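Local coordinates for protein KLLA0E08119p (Kluyveromyces lactis, PDB 3VA7) that probably catalyses the ATP- and biotin-dependent carboxylation of urea to urea-1-carboxylate, this chain being the urea carboxylase part of a larger two-activity enzyme of urea breakdown, at residues N233-E238 / E254-L259; V237-M242 / K282-S287; Q885-V890 / M985-G990; K924-K929 / P1072-E1077. All blocks are in the same frame, centred on the assembly; numbering follows the deposited sequence.

Contact 1. Residues N233-E238 / E254-L259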
loop_
_atom_site.group_PDB
_atom_site.type_symbol
_atom_site.label_atom_id
_atom_site.label_comp_id
_atom_site.label_asym_id
_atom_site.label_seq_id
_atom_site.Cartn_x
_atom_site.Cartn_y
_atom_site.Cartn_z
ATOM N N ASN A 233 -1.186 -45.409 16.502
ATOM C CA ASN A 233 -0.776 -44.009 16.239
ATOM C C ASN A 233 0.155 -43.834 15.026
ATOM O O ASN A 233 1.387 -43.855 15.123
ATOM C CB ASN A 233 -0.228 -43.322 17.500
ATOM C CG ASN A 233 -1.293 -42.455 18.195
ATOM O OD1 ASN A 233 -1.078 -41.252 18.461
ATOM N ND2 ASN A 233 -2.467 -43.058 18.454
ATOM N N ALA A 234 -0.495 -43.623 13.893
ATOM C CA ALA A 234 0.034 -43.974 12.577
ATOM C C ALA A 234 0.929 -42.919 11.928
ATOM O O ALA A 234 0.573 -41.742 11.867
ATOM C CB ALA A 234 -1.169 -44.343 11.613
ATOM N N ARG A 235 2.067 -43.374 11.408
ATOM C CA ARG A 235 2.949 -42.546 10.578
ATOM C C ARG A 235 2.678 -42.705 9.068
ATOM O O ARG A 235 1.925 -43.592 8.647
ATOM C CB ARG A 235 4.408 -42.788 10.948
ATOM C CG ARG A 235 4.729 -42.177 12.295
ATOM C CD ARG A 235 6.074 -42.590 12.781
ATOM N NE ARG A 235 7.122 -42.241 11.828
ATOM C CZ ARG A 235 8.391 -42.646 11.924
ATOM N NH1 ARG A 235 8.778 -43.419 12.933
ATOM N NH2 ARG A 235 9.291 -42.287 11.009
ATOM N N HIS A 236 3.253 -41.812 8.262
ATOM C CA HIS A 236 3.093 -41.853 6.797
ATOM C C HIS A 236 4.499 -41.888 6.190
ATOM O O HIS A 236 5.198 -40.859 6.159
ATOM C CB HIS A 236 2.299 -40.632 6.365
ATOM C CG HIS A 236 2.110 -40.484 4.891
ATOM N ND1 HIS A 236 0.854 -40.401 4.317
ATOM C CD2 HIS A 236 3.002 -40.307 3.879
ATOM C CE1 HIS A 236 0.983 -40.218 3.010
ATOM N NE2 HIS A 236 2.276 -40.155 2.719
ATOM N N VAL A 237 4.950 -43.074 5.776
ATOM C CA VAL A 237 6.281 -43.190 5.221
ATOM C C VAL A 237 6.072 -43.549 3.780
ATOM O O VAL A 237 5.331 -44.484 3.480
ATOM C CB VAL A 237 7.120 -44.234 5.913
ATOM C CG1 VAL A 237 8.514 -44.224 5.344
ATOM C CG2 VAL A 237 7.176 -43.969 7.418
ATOM N N GLU A 238 6.659 -42.788 2.866
ATOM C CA GLU A 238 6.441 -43.075 1.477
ATOM C C GLU A 238 7.780 -43.312 0.812
ATOM O O GLU A 238 8.834 -42.839 1.295
ATOM C CB GLU A 238 5.640 -41.953 0.827
ATOM C CG GLU A 238 6.400 -40.607 0.732
ATOM C CD GLU A 238 5.498 -39.433 0.400
ATOM O OE1 GLU A 238 4.242 -39.546 0.468
ATOM O OE2 GLU A 238 6.064 -38.375 0.069
ATOM N N GLU A 254 13.049 -42.742 1.127
ATOM C CA GLU A 254 11.759 -42.626 1.793
ATOM C C GLU A 254 11.630 -41.291 2.494
ATOM O O GLU A 254 12.626 -40.667 2.908
ATOM C CB GLU A 254 11.530 -43.762 2.810
ATOM C CG GLU A 254 12.080 -43.495 4.201
ATOM C CD GLU A 254 13.598 -43.527 4.243
ATOM O OE1 GLU A 254 14.254 -43.797 3.193
ATOM O OE2 GLU A 254 14.144 -43.298 5.345
ATOM N N ARG A 255 10.387 -40.868 2.635
ATOM C CA ARG A 255 10.103 -39.596 3.231
ATOM C C ARG A 255 9.029 -39.891 4.228
ATOM O O ARG A 255 8.171 -40.738 3.991
ATOM C CB ARG A 255 9.586 -38.595 2.188
ATOM C CG ARG A 255 10.558 -38.357 1.064
ATOM C CD ARG A 255 10.054 -37.361 0.024
ATOM N NE ARG A 255 8.951 -37.844 -0.800
ATOM C CZ ARG A 255 9.035 -38.101 -2.105
ATOM N NH1 ARG A 255 10.181 -37.918 -2.783
ATOM N NH2 ARG A 255 7.952 -38.533 -2.754
ATOM N N ASP A 256 9.087 -39.176 5.347
ATOM C CA ASP A 256 8.031 -39.158 6.320
ATOM C C ASP A 256 7.163 -37.896 6.127
ATOM O O ASP A 256 7.664 -36.781 6.069
ATOM C CB ASP A 256 8.682 -39.176 7.671
ATOM C CG ASP A 256 7.714 -39.305 8.767
ATOM O OD1 ASP A 256 6.819 -38.429 8.939
ATOM O OD2 ASP A 256 7.869 -40.305 9.480
ATOM N N CYS A 257 5.850 -38.090 6.055
ATOM C CA CYS A 257 4.907 -37.049 5.735
ATOM C C CYS A 257 3.788 -37.091 6.738
ATOM O O CYS A 257 2.637 -36.731 6.459
ATOM C CB CYS A 257 4.381 -37.242 4.313
ATOM S SG CYS A 257 5.685 -37.151 3.002
ATOM N N SER A 258 4.147 -37.503 7.943
ATOM C CA SER A 258 3.206 -37.579 9.063
ATOM C C SER A 258 2.577 -36.238 9.480
ATOM O O SER A 258 1.426 -36.226 9.908
ATOM C CB SER A 258 3.880 -38.255 10.254
ATOM O OG SER A 258 4.763 -39.290 9.829
ATOM N N LEU A 259 3.298 -35.111 9.357
ATOM C CA LEU A 259 2.771 -33.841 9.897
ATOM C C LEU A 259 1.716 -33.237 8.978
ATOM O O LEU A 259 1.990 -32.356 8.160
ATOM C CB LEU A 259 3.911 -32.853 10.242
ATOM C CG LEU A 259 4.865 -33.281 11.387
ATOM C CD1 LEU A 259 6.096 -32.411 11.492
ATOM C CD2 LEU A 259 4.158 -33.353 12.752
#
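Val237 and Asp256 face each other as a non-hydrogen-bonded pair in the antiparallel beta hairpin of strands 235-244 and 249-261, within the ATP-binding region of the biotin carboxylase part. Next along it, Glu238 and Arg255 form a hydrogen-bonded pair: Glu238 N gives to Arg255 O and Arg255 N to Glu238 O, each at 2.8 Å. Two salt bridges brace this frame. Arg235, its chain bent at chi3 (57°), presents the guanidinium side-on, and NE (3.1 Å) and NH2 (2.9 Å) both grip Asp256 OD2 nearly end-on, the two planes almost coplanar; NH2 also reaches Pro273 O. The other oxygen, Asp256 OD1, takes Ser258 N at 3.0 Å and closes an Asx turn. With an alanine in place of Asp256, Arg235 would probably lose its carboxylate mate inside the buried hairpin, and the turn at Ser258 its acceptor. The second bridge is built differently, for Arg255 NE meets the anti lone pair of Glu238 OE2 at 3.1 Å while the flat groups stand 86° apart; NH1 of this arginine goes on to Thr329. Glu238 OE1 is engaged by His236 NE2 at 3.1 Å, with the oxygen in the imidazole plane but the nitrogen above that of the carboxylate.

Contact 2. Residues V237-M242 / K282-S287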
loop_
_atom_site.group_PDB
_atom_site.type_symbol
_atom_site.label_atom_id
_atom_site.label_comp_id
_atom_site.label_asym_id
_atom_site.label_seq_id
_atom_site.Cartn_x
_atom_site.Cartn_y
_atom_site.Cartn_z
ATOM N N VAL A 237 4.950 -43.074 5.776
ATOM C CA VAL A 237 6.281 -43.190 5.221
ATOM C C VAL A 237 6.072 -43.549 3.780
ATOM O O VAL A 237 5.331 -44.484 3.480
ATOM C CB VAL A 237 7.120 -44.234 5.913
ATOM C CG1 VAL A 237 8.514 -44.224 5.344
ATOM C CG2 VAL A 237 7.176 -43.969 7.418
ATOM N N GLU A 238 6.659 -42.788 2.866
ATOM C CA GLU A 238 6.441 -43.075 1.477
ATOM C C GLU A 238 7.780 -43.312 0.812
ATOM O O GLU A 238 8.834 -42.839 1.295
ATOM C CB GLU A 238 5.640 -41.953 0.827
ATOM C CG GLU A 238 6.400 -40.607 0.732
ATOM C CD GLU A 238 5.498 -39.433 0.400
ATOM O OE1 GLU A 238 4.242 -39.546 0.468
ATOM O OE2 GLU A 238 6.064 -38.375 0.069
ATOM N N ILE A 239 7.749 -44.064 -0.282
ATOM C CA ILE A 239 8.949 -44.340 -1.029
ATOM C C ILE A 239 8.868 -43.649 -2.363
ATOM O O ILE A 239 7.881 -43.750 -3.070
ATOM C CB ILE A 239 9.182 -45.855 -1.214
ATOM C CG1 ILE A 239 9.392 -46.557 0.133
ATOM C CG2 ILE A 239 10.432 -46.116 -2.132
ATOM C CD1 ILE A 239 10.854 -46.546 0.578
ATOM N N GLN A 240 9.907 -42.919 -2.705
ATOM C CA GLN A 240 9.986 -42.302 -4.019
ATOM C C GLN A 240 10.622 -43.304 -4.946
ATOM O O GLN A 240 11.759 -43.753 -4.709
ATOM C CB GLN A 240 10.862 -41.053 -3.969
ATOM C CG GLN A 240 11.220 -40.511 -5.315
ATOM C CD GLN A 240 10.053 -39.807 -5.970
ATOM O OE1 GLN A 240 9.539 -38.806 -5.457
ATOM N NE2 GLN A 240 9.602 -40.346 -7.081
ATOM N N MET A 241 9.915 -43.643 -6.018
ATOM C CA MET A 241 10.413 -44.641 -6.920
ATOM C C MET A 241 10.499 -44.106 -8.340
ATOM O O MET A 241 9.759 -43.197 -8.735
ATOM C CB MET A 241 9.578 -45.924 -6.760
ATOM C CG MET A 241 9.386 -46.789 -7.980
ATOM S SD MET A 241 7.686 -46.652 -8.554
ATOM C CE MET A 241 8.105 -46.413 -10.279
ATOM N N MET A 242 11.426 -44.654 -9.102
ATOM C CA MET A 242 11.547 -44.348 -10.513
ATOM C C MET A 242 11.385 -45.657 -11.335
ATOM O O MET A 242 11.913 -46.722 -10.962
ATOM C CB MET A 242 12.906 -43.695 -10.723
ATOM C CG MET A 242 12.998 -42.519 -11.740
ATOM S SD MET A 242 11.953 -41.019 -11.663
ATOM C CE MET A 242 11.876 -40.755 -9.908
ATOM N N LYS A 282 13.064 -53.117 3.110
ATOM C CA LYS A 282 11.936 -53.891 2.635
ATOM C C LYS A 282 10.749 -53.034 2.186
ATOM O O LYS A 282 9.802 -53.517 1.572
ATOM C CB LYS A 282 11.603 -55.028 3.625
ATOM C CG LYS A 282 10.369 -54.900 4.493
ATOM C CD LYS A 282 10.069 -56.242 5.253
ATOM C CE LYS A 282 11.254 -56.750 6.124
ATOM N NZ LYS A 282 10.728 -57.482 7.336
ATOM N N MET A 283 10.816 -51.746 2.471
ATOM C CA MET A 283 9.884 -50.817 1.879
ATOM C C MET A 283 10.379 -50.537 0.471
ATOM O O MET A 283 9.611 -50.503 -0.490
ATOM C CB MET A 283 9.863 -49.543 2.681
ATOM C CG MET A 283 8.790 -49.479 3.762
ATOM S SD MET A 283 9.180 -48.120 4.905
ATOM C CE MET A 283 7.523 -47.736 5.491
ATOM N N ARG A 284 11.686 -50.359 0.363
ATOM C CA ARG A 284 12.321 -50.164 -0.919
ATOM C C ARG A 284 11.989 -51.328 -1.841
ATOM O O ARG A 284 11.348 -51.128 -2.861
ATOM C CB ARG A 284 13.837 -49.985 -0.771
ATOM C CG ARG A 284 14.251 -48.673 -0.077
ATOM C CD ARG A 284 15.703 -48.691 0.441
ATOM N NE ARG A 284 16.677 -48.957 -0.617
ATOM C CZ ARG A 284 17.032 -48.073 -1.552
ATOM N NH1 ARG A 284 16.482 -46.852 -1.586
ATOM N NH2 ARG A 284 17.941 -48.407 -2.467
ATOM N N ALA A 285 12.389 -52.545 -1.474
ATOM C CA ALA A 285 12.216 -53.688 -2.372
ATOM C C ALA A 285 10.764 -53.927 -2.765
ATOM O O ALA A 285 10.506 -54.334 -3.900
ATOM C CB ALA A 285 12.876 -54.946 -1.832
ATOM N N ALA A 286 9.824 -53.635 -1.870
ATOM C CA ALA A 286 8.393 -53.850 -2.168
ATOM C C ALA A 286 7.929 -52.848 -3.214
ATOM O O ALA A 286 7.179 -53.178 -4.157
ATOM C CB ALA A 286 7.546 -53.740 -0.912
ATOM N N SER A 287 8.419 -51.623 -3.057
ATOM C CA SER A 287 8.147 -50.543 -3.993
ATOM C C SER A 287 8.710 -50.855 -5.384
ATOM O O SER A 287 8.087 -50.594 -6.388
ATOM C CB SER A 287 8.708 -49.210 -3.443
ATOM O OG SER A 287 7.987 -48.779 -2.313
#
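Strand 237-242 and helix 282-287 run past each other at 48°, their axes 8.9 Å apart at closest approach, with Ile239 and Arg284 the nearest pair of alpha carbons. No hydrogen bond joins them, and the contact is a worked example of a helix laid on a sheet by its apolar side chains. Ile239 sits at the middle. Its first torsion (chi1 -63°) lets CG1 carry CD1 to within 3.8 Å of Met283 CB and beside the CG of Arg284, whereas CG2 lies 3.8 Å from Ser287 CB; Ser287 OG sits over Ile239 CB, 3.3 Å away. Met283 then runs on, extended beyond CG, until its methyl end crosses Val237 at about a right angle, with CE 3.6 Å from Val237 CB. Ser287 brings a hydroxyl to this oily surface, but its proton is spent within the helix, OG giving to Met283 O at 3.0 Å. That carbonyl also receives Ser287 N, the two donors coming from opposite faces of its plane, so a buried polar group is satisfied without help from the strand. Around this core, Ile239 also touches Glu254 of strand 249-261 and Phe304 of strand 299-307, the strands that pair with 235-244, while Ser287 rests on Val302. Gln240 and Met242 meet helix 337-345, so that the sheet lies between two helices.

Contact 3. Residues Q885-V890 / M985-G990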
loop_
_atom_site.group_PDB
_atom_site.type_symbol
_atom_site.label_atom_id
_atom_site.label_comp_id
_atom_site.label_asym_id
_atom_site.label_seq_id
_atom_site.Cartn_x
_atom_site.Cartn_y
_atom_site.Cartn_z
ATOM N N GLN A 885 11.612 21.760 -3.074
ATOM C CA GLN A 885 11.400 22.571 -4.308
ATOM C C GLN A 885 9.942 22.801 -4.762
ATOM O O GLN A 885 9.172 21.825 -4.959
ATOM C CB GLN A 885 12.116 21.948 -5.501
ATOM C CG GLN A 885 13.179 22.778 -5.949
ATOM C CD GLN A 885 13.615 22.606 -7.379
ATOM O OE1 GLN A 885 13.334 23.462 -8.225
ATOM N NE2 GLN A 885 14.418 21.569 -7.633
ATOM N N GLY A 886 9.602 24.081 -4.952
ATOM C CA GLY A 886 8.395 24.455 -5.659
ATOM C C GLY A 886 8.707 25.223 -6.947
ATOM O O GLY A 886 9.840 25.254 -7.405
ATOM N N VAL A 887 7.720 25.901 -7.506
ATOM C CA VAL A 887 7.889 26.481 -8.818
ATOM C C VAL A 887 8.873 27.645 -8.822
ATOM O O VAL A 887 9.710 27.747 -9.725
ATOM C CB VAL A 887 6.535 26.895 -9.414
ATOM C CG1 VAL A 887 6.741 27.911 -10.574
ATOM C CG2 VAL A 887 5.743 25.608 -9.822
ATOM N N ARG A 888 8.793 28.497 -7.812
ATOM C CA ARG A 888 9.671 29.651 -7.747
ATOM C C ARG A 888 10.133 29.879 -6.270
ATOM O O ARG A 888 10.494 30.981 -5.869
ATOM C CB ARG A 888 8.897 30.868 -8.264
ATOM C CG ARG A 888 7.701 31.185 -7.410
ATOM C CD ARG A 888 7.035 32.406 -7.910
ATOM N NE ARG A 888 7.404 33.624 -7.188
ATOM C CZ ARG A 888 6.779 34.090 -6.118
ATOM N NH1 ARG A 888 5.771 33.447 -5.579
ATOM N NH2 ARG A 888 7.184 35.224 -5.579
ATOM N N SER A 889 10.099 28.814 -5.480
ATOM C CA SER A 889 10.312 28.902 -4.070
ATOM C C SER A 889 10.929 27.597 -3.585
ATOM O O SER A 889 11.043 26.608 -4.346
ATOM C CB SER A 889 8.981 29.125 -3.380
ATOM O OG SER A 889 8.329 27.856 -3.383
ATOM N N VAL A 890 11.338 27.587 -2.317
ATOM C CA VAL A 890 11.799 26.343 -1.704
ATOM C C VAL A 890 11.489 26.470 -0.263
ATOM O O VAL A 890 11.609 27.554 0.343
ATOM C CB VAL A 890 13.360 26.061 -1.903
ATOM C CG1 VAL A 890 14.219 27.327 -1.521
ATOM C CG2 VAL A 890 13.833 24.803 -1.111
ATOM N N MET A 985 7.881 20.301 -18.441
ATOM C CA MET A 985 9.004 20.208 -17.521
ATOM C C MET A 985 8.520 20.147 -16.056
ATOM O O MET A 985 7.845 21.095 -15.569
ATOM C CB MET A 985 9.961 21.380 -17.695
ATOM C CG MET A 985 11.144 21.273 -16.696
ATOM S SD MET A 985 12.592 22.247 -17.115
ATOM C CE MET A 985 13.414 21.178 -18.284
ATOM N N VAL A 986 8.846 19.041 -15.370
ATOM C CA VAL A 986 8.565 18.935 -13.935
ATOM C C VAL A 986 9.310 20.026 -13.150
ATOM O O VAL A 986 10.547 20.148 -13.247
ATOM C CB VAL A 986 9.005 17.588 -13.418
ATOM C CG1 VAL A 986 8.591 17.417 -12.004
ATOM C CG2 VAL A 986 8.452 16.542 -14.309
ATOM N N LEU A 987 8.583 20.842 -12.399
ATOM C CA LEU A 987 9.241 21.872 -11.601
ATOM C C LEU A 987 9.431 21.509 -10.119
ATOM O O LEU A 987 10.326 22.063 -9.465
ATOM C CB LEU A 987 8.493 23.186 -11.718
ATOM C CG LEU A 987 8.361 23.729 -13.144
ATOM C CD1 LEU A 987 7.505 25.008 -13.190
ATOM C CD2 LEU A 987 9.742 23.912 -13.802
ATOM N N GLY A 988 8.577 20.608 -9.602
ATOM C CA GLY A 988 8.562 20.129 -8.203
ATOM C C GLY A 988 7.736 18.830 -8.056
ATOM O O GLY A 988 7.020 18.450 -8.978
ATOM N N LEU A 989 7.851 18.128 -6.933
ATOM C CA LEU A 989 7.087 16.888 -6.705
ATOM C C LEU A 989 6.102 17.006 -5.562
ATOM O O LEU A 989 6.236 17.843 -4.669
ATOM C CB LEU A 989 8.017 15.724 -6.446
ATOM C CG LEU A 989 9.156 15.468 -7.436
ATOM C CD1 LEU A 989 9.913 14.248 -7.023
ATOM C CD2 LEU A 989 8.694 15.296 -8.864
ATOM N N GLY A 990 5.083 16.170 -5.599
ATOM C CA GLY A 990 4.012 16.120 -4.574
ATOM C C GLY A 990 2.934 17.147 -4.767
ATOM O O GLY A 990 2.447 17.702 -3.795
HETATM O O HOH W 1 11.434 24.660 -9.694
HETATM O O HOH W 2 9.941 19.242 -4.977
#
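Val887 and Leu987 meet slantwise, branch against branch, and supply the apolar half of a contact whose other half is water. The leucine, with CG anti to the carbonyl carbon (chi1 -59°), directs CD1 against both valine methyls, 3.8 Å from Val887 CG2 and 4.0 Å from Val887 CG1. Gln885 approaches the same residue by another route. Its chain is extended beyond CG and brings the amide to the main-chain carbonyl of Leu987, but OE1 and that oxygen are both acceptors and need a mediator. Water 1 lies between them, 2.7 Å from Gln885 OE1 and 2.8 Å from Leu987 O; since more acceptors surround it than it has protons, its hydrogens are probably shared among them. A second water links the two backbones, giving to Gln885 O at 2.7 Å and accepting from Leu989 N at 3.1 Å. The backbones come near at two glycines, the alpha carbons of Gly886 and Gly988 being 5.0 Å apart. Gly886 N bonds to Ser889 O at 3.0 Å and closes the turn between strands 880-885 and 889-894. Cys862 of helix 859-875 also touches Leu987, and Cys998 of strand 997-1001 touches Val887. A hairpin turn of one sheet thus abuts a strand of another within the carboxyltransferase domain, and that strand leads straight on to Asp991 and Val992 of the urea pocket.

Contact 4. Residues K924-K929 / P1072-E1077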
loop_
_atom_site.group_PDB
_atom_site.type_symbol
_atom_site.label_atom_id
_atom_site.label_comp_id
_atom_site.label_asym_id
_atom_site.label_seq_id
_atom_site.Cartn_x
_atom_site.Cartn_y
_atom_site.Cartn_z
ATOM N N LYS A 924 20.765 17.294 -15.993
ATOM C CA LYS A 924 20.321 15.978 -16.419
ATOM C C LYS A 924 18.799 16.056 -16.441
ATOM O O LYS A 924 18.171 16.644 -15.533
ATOM C CB LYS A 924 20.787 14.905 -15.429
ATOM C CG LYS A 924 22.334 14.703 -15.309
ATOM C CD LYS A 924 22.817 13.258 -15.736
ATOM C CE LYS A 924 22.865 12.250 -14.528
ATOM N NZ LYS A 924 22.900 10.783 -14.953
ATOM N N SER A 925 18.198 15.523 -17.495
ATOM C CA SER A 925 16.742 15.523 -17.604
ATOM C C SER A 925 16.228 14.225 -18.203
ATOM O O SER A 925 16.552 13.924 -19.363
ATOM C CB SER A 925 16.309 16.687 -18.478
ATOM O OG SER A 925 14.904 16.767 -18.533
ATOM N N LYS A 926 15.459 13.469 -17.430
ATOM C CA LYS A 926 14.737 12.275 -17.962
ATOM C C LYS A 926 13.431 12.639 -18.710
ATOM O O LYS A 926 12.621 13.426 -18.221
ATOM C CB LYS A 926 14.456 11.197 -16.887
ATOM C CG LYS A 926 15.707 10.579 -16.260
ATOM C CD LYS A 926 15.417 9.361 -15.377
ATOM C CE LYS A 926 16.522 9.169 -14.294
ATOM N NZ LYS A 926 16.323 10.046 -13.027
ATOM N N ILE A 927 13.274 12.085 -19.908
ATOM C CA ILE A 927 12.105 12.337 -20.806
ATOM C C ILE A 927 11.180 11.145 -20.775
ATOM O O ILE A 927 11.541 10.056 -21.218
ATOM C CB ILE A 927 12.523 12.566 -22.316
ATOM C CG1 ILE A 927 13.554 13.689 -22.432
ATOM C CG2 ILE A 927 11.321 12.892 -23.178
ATOM C CD1 ILE A 927 14.359 13.571 -23.682
ATOM N N PHE A 928 10.001 11.375 -20.224
ATOM C CA PHE A 928 8.976 10.358 -20.098
ATOM C C PHE A 928 7.924 10.561 -21.193
ATOM O O PHE A 928 7.369 11.672 -21.332
ATOM C CB PHE A 928 8.300 10.475 -18.710
ATOM C CG PHE A 928 9.129 9.912 -17.558
ATOM C CD1 PHE A 928 10.214 10.615 -17.057
ATOM C CD2 PHE A 928 8.832 8.664 -17.008
ATOM C CE1 PHE A 928 11.023 10.089 -15.987
ATOM C CE2 PHE A 928 9.632 8.130 -15.949
ATOM C CZ PHE A 928 10.723 8.869 -15.431
ATOM N N LYS A 929 7.628 9.496 -21.942
ATOM C CA LYS A 929 6.488 9.502 -22.850
ATOM C C LYS A 929 5.371 8.604 -22.327
ATOM O O LYS A 929 5.514 7.349 -22.252
ATOM C CB LYS A 929 6.937 9.073 -24.250
ATOM C CG LYS A 929 7.480 10.272 -25.028
ATOM C CD LYS A 929 8.428 9.869 -26.101
ATOM C CE LYS A 929 9.003 11.147 -26.729
ATOM N NZ LYS A 929 10.010 10.746 -27.756
ATOM N N PRO A 1072 12.510 16.873 -10.541
ATOM C CA PRO A 1072 12.485 18.218 -11.151
ATOM C C PRO A 1072 13.464 18.330 -12.303
ATOM O O PRO A 1072 14.593 17.748 -12.246
ATOM C CB PRO A 1072 12.892 19.135 -10.007
ATOM C CG PRO A 1072 12.434 18.359 -8.748
ATOM C CD PRO A 1072 12.645 16.918 -9.073
ATOM N N PHE A 1073 13.023 19.049 -13.348
ATOM C CA PHE A 1073 13.754 19.186 -14.636
ATOM C C PHE A 1073 13.534 18.063 -15.649
ATOM O O PHE A 1073 13.893 18.242 -16.794
ATOM C CB PHE A 1073 15.257 19.424 -14.447
ATOM C CG PHE A 1073 15.570 20.639 -13.659
ATOM C CD1 PHE A 1073 16.255 20.541 -12.451
ATOM C CD2 PHE A 1073 15.155 21.887 -14.091
ATOM C CE1 PHE A 1073 16.523 21.682 -11.725
ATOM C CE2 PHE A 1073 15.422 23.044 -13.350
ATOM C CZ PHE A 1073 16.083 22.948 -12.181
ATOM N N ASP A 1074 12.981 16.922 -15.229
ATOM C CA ASP A 1074 12.433 15.945 -16.162
ATOM C C ASP A 1074 11.321 16.511 -17.052
ATOM O O ASP A 1074 10.664 17.554 -16.759
ATOM C CB ASP A 1074 11.831 14.749 -15.426
ATOM C CG ASP A 1074 12.896 13.797 -14.843
ATOM O OD1 ASP A 1074 14.105 14.004 -15.135
ATOM O OD2 ASP A 1074 12.510 12.846 -14.100
ATOM N N GLN A 1075 11.072 15.761 -18.112
ATOM C CA GLN A 1075 10.047 16.117 -19.082
ATOM C C GLN A 1075 9.040 15.009 -19.287
ATOM O O GLN A 1075 9.387 13.811 -19.465
ATOM C CB GLN A 1075 10.683 16.462 -20.426
ATOM C CG GLN A 1075 11.212 17.874 -20.506
ATOM C CD GLN A 1075 12.249 18.061 -21.582
ATOM O OE1 GLN A 1075 11.968 17.907 -22.786
ATOM N NE2 GLN A 1075 13.465 18.399 -21.160
ATOM N N VAL A 1076 7.782 15.413 -19.283
ATOM C CA VAL A 1076 6.693 14.483 -19.538
ATOM C C VAL A 1076 6.076 14.902 -20.807
ATOM O O VAL A 1076 5.726 16.082 -20.968
ATOM C CB VAL A 1076 5.639 14.515 -18.405
ATOM C CG1 VAL A 1076 4.343 13.727 -18.798
ATOM C CG2 VAL A 1076 6.253 13.922 -17.125
ATOM N N GLU A 1077 5.938 13.946 -21.716
ATOM C CA GLU A 1077 5.149 14.143 -22.987
ATOM C C GLU A 1077 3.961 13.188 -23.037
ATOM O O GLU A 1077 4.076 12.032 -22.645
ATOM C CB GLU A 1077 5.999 13.973 -24.248
ATOM C CG GLU A 1077 6.987 15.120 -24.501
ATOM C CD GLU A 1077 7.730 14.994 -25.868
ATOM O OE1 GLU A 1077 8.982 15.069 -25.906
ATOM O OE2 GLU A 1077 7.043 14.827 -26.918
HETATM O O HOH W 3 16.916 16.107 -13.185
HETATM O O HOH W 4 13.431 10.827 -12.681
#
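Three parallel pairs, Ile927 with Gln1075, Phe928 with Val1076 and Lys929 with Glu1077, set strand 924-929 alongside the start of strand 1075-1081. Their backbone bonds zigzag between the strands: Gln1075 N gives to Lys926 O at 2.8 Å, Phe928 N to Gln1075 O, and Glu1077 N to Phe928 O at 2.7 Å. One step earlier a side chain takes over. Asp1074, with CG anti to its carbonyl carbon (chi1 -74°), lifts OD1 to Lys926 N at 2.7 Å, the donor standing above the carboxylate plane. Asp1074 OD2 accepts from water 4 at 2.6 Å and from Thr1071 N, and Phe928 CE1 lies against it at 3.7 Å. Lys926 runs alongside the aspartate and bends at chi4 so that NZ holds the same water at 3.0 Å. Were Asp1074 an alanine, Lys926 N would probably be left without this acceptor and the water without its carboxylate, so that the lysine end could turn more freely. Further out, strand 1101-1108 pairs with the far edge of 924-929, and Val986 of strand 984-989 bonds to the backbone of Phe1073 and Asp1074. Both lysine-acid pairs avoid direct bridges: Lys926 NZ reaches its carboxylate through water, and Lys929 NZ stays 4.8 Å from Glu1077 OE1, so charge attraction here probably adds to a join made chiefly by backbone bonds.

Overall arrangement
The four contacts fall into two distant pairs. Contacts 1 and 2, in the biotin carboxylase part, share Val237 and Glu238: strand 235-244 is zipped edge-on to its hairpin partner in one and roofed by helix 277-293 in the other, and Arg255 of the first reaches Gln240 of the second. Contacts 3 and 4, centres about 14 Å apart in the carboxyltransferase part, are linked by backbone bonds between Val986 and residues Phe1073 and Asp1074. Contacts 1 to 3 are buried, yet contact 1 adds salt bridges to strand bonds, contact 2 is apolar, and contact 3 mixes apolar packing with bridging waters; partly exposed contact 4 combines parallel strand bonds with lysine-acid pairs that do not touch directly.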